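Local structure of glucosamine--fructose-6-phosphate aminotransferase [isomerizing] (Francisella tularensis subsp. tularensis, 3TBF) at residues 17-29 and 200-214. The protein probably catalyses, in the full-length enzyme, formation of glucosamine 6-phosphate from fructose 6-phosphate and glutamine, this C-terminal part being the sugar-phosphate isomerase half. Residues are numbered along the deposited sequence; the frame is centred on the assembly and turned at random.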
loop_
_atom_site.group_PDB
_atom_site.type_symbol
_atom_site.label_atom_id
_atom_site.label_comp_id
_atom_site.label_asym_id
_atom_site.label_seq_id
_atom_site.Cartn_x
_atom_site.Cartn_y
_atom_site.Cartn_z
ATOM N N GLU A 17 13.626 -8.490 -23.877
ATOM C CA GLU A 17 14.022 -8.421 -22.495
ATOM C C GLU A 17 13.243 -9.398 -21.684
ATOM O O GLU A 17 13.760 -9.975 -20.746
ATOM C CB GLU A 17 13.918 -7.003 -21.965
ATOM C CG GLU A 17 15.143 -6.162 -22.414
ATOM C CD GLU A 17 14.851 -4.662 -22.653
ATOM O OE1 GLU A 17 13.985 -4.088 -21.948
ATOM O OE2 GLU A 17 15.510 -4.057 -23.544
ATOM N N ILE A 18 12.000 -9.619 -22.044
ATOM C CA ILE A 18 11.231 -10.616 -21.351
ATOM C C ILE A 18 11.881 -11.958 -21.605
ATOM O O ILE A 18 11.991 -12.764 -20.689
ATOM C CB ILE A 18 9.811 -10.638 -21.838
ATOM C CG1 ILE A 18 9.075 -9.416 -21.319
ATOM C CG2 ILE A 18 9.138 -11.845 -21.365
ATOM C CD1 ILE A 18 7.734 -9.204 -21.950
ATOM N N TYR A 19 12.349 -12.169 -22.834
ATOM C CA TYR A 19 12.991 -13.436 -23.192
ATOM C C TYR A 19 14.420 -13.570 -22.742
ATOM O O TYR A 19 14.928 -14.652 -22.839
ATOM C CB TYR A 19 12.911 -13.723 -24.683
ATOM C CG TYR A 19 11.620 -14.387 -25.045
ATOM C CD1 TYR A 19 10.473 -13.650 -25.231
ATOM C CD2 TYR A 19 11.549 -15.754 -25.219
ATOM C CE1 TYR A 19 9.278 -14.261 -25.587
ATOM C CE2 TYR A 19 10.371 -16.370 -25.587
ATOM C CZ TYR A 19 9.231 -15.608 -25.776
ATOM O OH TYR A 19 8.025 -16.207 -26.097
ATOM N N GLU A 20 15.046 -12.507 -22.228
ATOM C CA GLU A 20 16.383 -12.628 -21.642
ATOM C C GLU A 20 16.329 -13.074 -20.187
ATOM O O GLU A 20 17.338 -13.287 -19.549
ATOM C CB GLU A 20 17.068 -11.282 -21.649
ATOM C CG GLU A 20 17.695 -10.843 -22.945
ATOM C CD GLU A 20 18.490 -9.530 -22.763
ATOM O OE1 GLU A 20 17.886 -8.430 -22.759
ATOM O OE2 GLU A 20 19.724 -9.609 -22.602
ATOM N N GLN A 21 15.142 -13.198 -19.618
ATOM C CA GLN A 21 15.056 -13.378 -18.177
ATOM C C GLN A 21 15.645 -14.662 -17.680
ATOM O O GLN A 21 16.232 -14.705 -16.644
ATOM C CB GLN A 21 13.610 -13.185 -17.691
ATOM C CG GLN A 21 13.239 -11.727 -17.690
ATOM C CD GLN A 21 11.848 -11.476 -17.316
ATOM O OE1 GLN A 21 11.548 -10.814 -16.283
ATOM N NE2 GLN A 21 10.954 -11.910 -18.179
ATOM N N PRO A 22 15.502 -15.733 -18.419
ATOM C CA PRO A 22 16.182 -16.958 -17.959
ATOM C C PRO A 22 17.696 -16.823 -17.845
ATOM O O PRO A 22 18.264 -17.278 -16.881
ATOM C CB PRO A 22 15.813 -17.985 -19.035
ATOM C CG PRO A 22 14.506 -17.512 -19.489
ATOM C CD PRO A 22 14.666 -16.003 -19.587
ATOM N N GLU A 23 18.323 -16.197 -18.820
ATOM C CA GLU A 23 19.761 -15.879 -18.756
ATOM C C GLU A 23 20.030 -14.897 -17.589
ATOM O O GLU A 23 20.891 -15.112 -16.737
ATOM C CB GLU A 23 20.204 -15.290 -20.117
ATOM C CG GLU A 23 21.693 -15.040 -20.272
ATOM C CD GLU A 23 22.054 -14.136 -21.495
ATOM O OE1 GLU A 23 21.173 -13.993 -22.404
ATOM O OE2 GLU A 23 23.200 -13.568 -21.518
ATOM N N ALA A 24 19.255 -13.840 -17.525
ATOM C CA ALA A 24 19.469 -12.807 -16.514
ATOM C C ALA A 24 19.324 -13.338 -15.102
ATOM O O ALA A 24 20.139 -13.063 -14.218
ATOM C CB ALA A 24 18.498 -11.652 -16.725
ATOM N N VAL A 25 18.268 -14.092 -14.893
ATOM C CA VAL A 25 18.063 -14.729 -13.626
ATOM C C VAL A 25 19.224 -15.603 -13.247
ATOM O O VAL A 25 19.832 -15.407 -12.181
ATOM C CB VAL A 25 16.767 -15.509 -13.616
ATOM C CG1 VAL A 25 16.845 -16.646 -12.664
ATOM C CG2 VAL A 25 15.652 -14.547 -13.241
ATOM N N SER A 26 19.630 -16.464 -14.167
ATOM C CA SER A 26 20.757 -17.342 -13.896
ATOM C C SER A 26 22.145 -16.630 -13.744
ATOM O O SER A 26 22.936 -17.002 -12.883
ATOM C CB SER A 26 20.741 -18.506 -14.866
ATOM O OG SER A 26 21.908 -18.515 -15.545
ATOM N N ASN A 27 22.395 -15.567 -14.495
ATOM C CA ASN A 27 23.578 -14.756 -14.271
ATOM C C ASN A 27 23.588 -14.093 -12.891
ATOM O O ASN A 27 24.597 -14.087 -12.213
ATOM C CB ASN A 27 23.735 -13.729 -15.386
ATOM C CG ASN A 27 24.267 -14.364 -16.732
ATOM O OD1 ASN A 27 24.810 -15.477 -16.764
ATOM N ND2 ASN A 27 24.080 -13.647 -17.821
ATOM N N THR A 28 22.456 -13.609 -12.420
ATOM C CA THR A 28 22.425 -13.016 -11.102
ATOM C C THR A 28 22.766 -14.029 -10.002
ATOM O O THR A 28 23.508 -13.716 -9.076
ATOM C CB THR A 28 21.072 -12.408 -10.811
ATOM O OG1 THR A 28 20.754 -11.490 -11.863
ATOM C CG2 THR A 28 21.101 -11.690 -9.497
ATOM N N ILE A 29 22.222 -15.225 -10.088
ATOM C CA ILE A 29 22.521 -16.238 -9.076
ATOM C C ILE A 29 24.013 -16.656 -9.102
ATOM O O ILE A 29 24.703 -16.741 -8.084
ATOM C CB ILE A 29 21.723 -17.521 -9.316
ATOM C CG1 ILE A 29 20.256 -17.288 -9.071
ATOM C CG2 ILE A 29 22.195 -18.636 -8.409
ATOM C CD1 ILE A 29 19.360 -18.437 -9.529
ATOM N N LEU A 200 16.264 -21.801 -6.078
ATOM C CA LEU A 200 16.642 -20.616 -6.847
ATOM C C LEU A 200 17.269 -21.071 -8.160
ATOM O O LEU A 200 16.948 -20.539 -9.203
ATOM C CB LEU A 200 17.614 -19.707 -6.083
ATOM C CG LEU A 200 17.086 -19.010 -4.824
ATOM C CD1 LEU A 200 18.101 -17.972 -4.214
ATOM C CD2 LEU A 200 15.685 -18.349 -5.017
ATOM N N LYS A 201 18.138 -22.072 -8.127
ATOM C CA LYS A 201 18.724 -22.558 -9.397
ATOM C C LYS A 201 17.701 -23.103 -10.421
ATOM O O LYS A 201 17.929 -23.060 -11.636
ATOM C CB LYS A 201 19.765 -23.589 -9.136
ATOM C CG LYS A 201 20.959 -23.045 -8.446
ATOM C CD LYS A 201 21.939 -24.156 -8.295
ATOM C CE LYS A 201 23.116 -23.782 -7.463
ATOM N NZ LYS A 201 23.688 -25.042 -6.881
ATOM N N ASN A 202 16.560 -23.564 -9.925
ATOM C CA ASN A 202 15.582 -24.192 -10.771
ATOM C C ASN A 202 14.716 -23.154 -11.425
ATOM O O ASN A 202 13.899 -23.505 -12.269
ATOM C CB ASN A 202 14.695 -25.160 -9.980
ATOM C CG ASN A 202 15.478 -26.380 -9.423
ATOM O OD1 ASN A 202 16.578 -26.737 -9.894
ATOM N ND2 ASN A 202 14.899 -27.006 -8.407
ATOM N N ILE A 203 14.858 -21.891 -11.041
ATOM C CA ILE A 203 14.037 -20.864 -11.630
ATOM C C ILE A 203 14.171 -20.741 -13.150
ATOM O O ILE A 203 13.206 -20.437 -13.855
ATOM C CB ILE A 203 14.272 -19.435 -10.983
ATOM C CG1 ILE A 203 13.780 -19.425 -9.529
ATOM C CG2 ILE A 203 13.472 -18.404 -11.747
ATOM C CD1 ILE A 203 13.987 -18.106 -8.740
ATOM N N ARG A 204 15.371 -20.919 -13.659
ATOM C CA ARG A 204 15.608 -20.766 -15.090
ATOM C C ARG A 204 14.686 -21.639 -15.947
ATOM O O ARG A 204 14.022 -21.154 -16.852
ATOM C CB ARG A 204 17.051 -21.092 -15.406
ATOM C CG ARG A 204 17.318 -21.035 -16.868
ATOM C CD ARG A 204 18.795 -20.982 -17.220
ATOM N NE ARG A 204 18.944 -20.643 -18.644
ATOM C CZ ARG A 204 20.020 -20.091 -19.196
ATOM N NH1 ARG A 204 21.077 -19.789 -18.458
ATOM N NH2 ARG A 204 20.034 -19.853 -20.494
ATOM N N ALA A 205 14.627 -22.924 -15.638
ATOM C CA ALA A 205 13.740 -23.831 -16.364
ATOM C C ALA A 205 12.277 -23.419 -16.215
ATOM O O ALA A 205 11.485 -23.499 -17.142
ATOM C CB ALA A 205 13.944 -25.280 -15.889
ATOM N N LEU A 206 11.908 -22.979 -15.032
ATOM C CA LEU A 206 10.499 -22.667 -14.787
ATOM C C LEU A 206 10.122 -21.368 -15.549
ATOM O O LEU A 206 9.013 -21.226 -16.077
ATOM C CB LEU A 206 10.294 -22.564 -13.311
ATOM C CG LEU A 206 10.608 -23.854 -12.540
ATOM C CD1 LEU A 206 10.380 -23.583 -11.058
ATOM C CD2 LEU A 206 9.772 -25.057 -13.006
ATOM N N VAL A 207 11.077 -20.454 -15.663
ATOM C CA VAL A 207 10.822 -19.220 -16.359
ATOM C C VAL A 207 10.662 -19.514 -17.832
ATOM O O VAL A 207 9.782 -18.993 -18.509
ATOM C CB VAL A 207 11.928 -18.193 -16.078
ATOM C CG1 VAL A 207 11.898 -17.024 -17.085
ATOM C CG2 VAL A 207 11.816 -17.667 -14.605
HETATM N N MSE A 208 11.506 -20.395 -18.329
HETATM C CA MSE A 208 11.410 -20.797 -19.718
HETATM C C MSE A 208 10.054 -21.432 -20.037
HETATM O O MSE A 208 9.440 -21.092 -21.053
HETATM C CB MSE A 208 12.559 -21.722 -20.046
HETATM C CG MSE A 208 12.582 -22.146 -21.473
HETATM SE SE MSE A 208 13.091 -20.655 -22.652
HETATM C CE MSE A 208 15.024 -20.278 -22.259
ATOM N N GLY A 209 9.572 -22.313 -19.158
ATOM C CA GLY A 209 8.208 -22.870 -19.250
ATOM C C GLY A 209 7.144 -21.796 -19.300
ATOM O O GLY A 209 6.130 -21.905 -20.022
ATOM N N ALA A 210 7.358 -20.759 -18.495
ATOM C CA ALA A 210 6.392 -19.673 -18.367
ATOM C C ALA A 210 6.308 -18.972 -19.722
ATOM O O ALA A 210 5.230 -18.658 -20.174
ATOM C CB ALA A 210 6.828 -18.695 -17.273
ATOM N N LEU A 211 7.460 -18.763 -20.354
ATOM C CA LEU A 211 7.556 -18.125 -21.663
ATOM C C LEU A 211 6.828 -18.927 -22.782
ATOM O O LEU A 211 6.437 -18.390 -23.825
ATOM C CB LEU A 211 9.037 -17.963 -22.034
ATOM C CG LEU A 211 9.828 -16.934 -21.218
ATOM C CD1 LEU A 211 11.367 -17.067 -21.429
ATOM C CD2 LEU A 211 9.370 -15.556 -21.554
ATOM N N LYS A 212 6.612 -20.192 -22.543
ATOM C CA LYS A 212 5.801 -20.951 -23.476
ATOM C C LYS A 212 4.386 -20.485 -23.593
ATOM O O LYS A 212 3.745 -20.808 -24.585
ATOM C CB LYS A 212 5.733 -22.424 -23.088
ATOM C CG LYS A 212 6.532 -23.308 -23.966
ATOM C CD LYS A 212 8.033 -23.023 -23.879
ATOM C CE LYS A 212 8.848 -24.343 -24.023
ATOM N NZ LYS A 212 9.349 -24.517 -25.379
ATOM N N LEU A 213 3.882 -19.749 -22.594
ATOM C CA LEU A 213 2.496 -19.312 -22.630
ATOM C C LEU A 213 2.280 -18.125 -23.552
ATOM O O LEU A 213 1.151 -17.630 -23.700
ATOM C CB LEU A 213 2.014 -18.974 -21.230
ATOM C CG LEU A 213 2.136 -20.055 -20.171
ATOM C CD1 LEU A 213 1.544 -19.479 -18.892
ATOM C CD2 LEU A 213 1.393 -21.359 -20.583
ATOM N N ASP A 214 3.360 -17.663 -24.160
ATOM C CA ASP A 214 3.341 -16.468 -25.022
ATOM C C ASP A 214 2.187 -16.477 -26.027
ATOM O O ASP A 214 1.324 -15.581 -26.025
ATOM C CB ASP A 214 4.706 -16.342 -25.690
ATOM C CG ASP A 214 4.889 -15.085 -26.501
ATOM O OD1 ASP A 214 3.965 -14.343 -26.743
ATOM O OD2 ASP A 214 6.024 -14.852 -26.976
#
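P22 is the knob of this helix pair: its ring sits among R204, V207, M208 and L211, with CG 3.6 Å from V207 CG1 and 3.7 Å from L211 CD1. The selenomethionine M208, bent at its second and third torsions, curls its CE back against the same proline ring. L211 also serves Y19: its CD2 stands over the centre of the Y19 ring, 4.0 Å from the centroid and almost exactly on the ring normal, a CH-pi contact, while I18 CG2 touches the same methyl. At the ring's edge Y19 OH donates to D214 OD2 (2.6 Å), using the anti lone pair of an oxygen whose carboxylate plane is turned 47° from the ring. Both carboxylate oxygens of D214 are thus bonded, OD2 to Y19 and OD1 to H350. R204 leaves its helix with CG opposite the backbone N (chi1 176°) and runs extended beside P22; one guanidinium face lies over the P22 carbonyl and E23 CA, and NH1 makes a weak, bent bond to S26 OG (3.3 Å). Further along, V25 CG1 meets I203 CG2 at 3.9 Å with the side chains at about a right angle, and I29 CD1 packs on the backbone of L200. Q21 and L211 also touch I342 of helix 335-355, and I29 and L200 reach helix 165-184. The axes of segments 21-29 and 203-211 approach to 8.8 Å, their directions 165° apart: a closely packed antiparallel helix pair, P22 its knob in a hole, in a chain of two SIS-type alpha/beta folds, each built on a parallel five-stranded sheet.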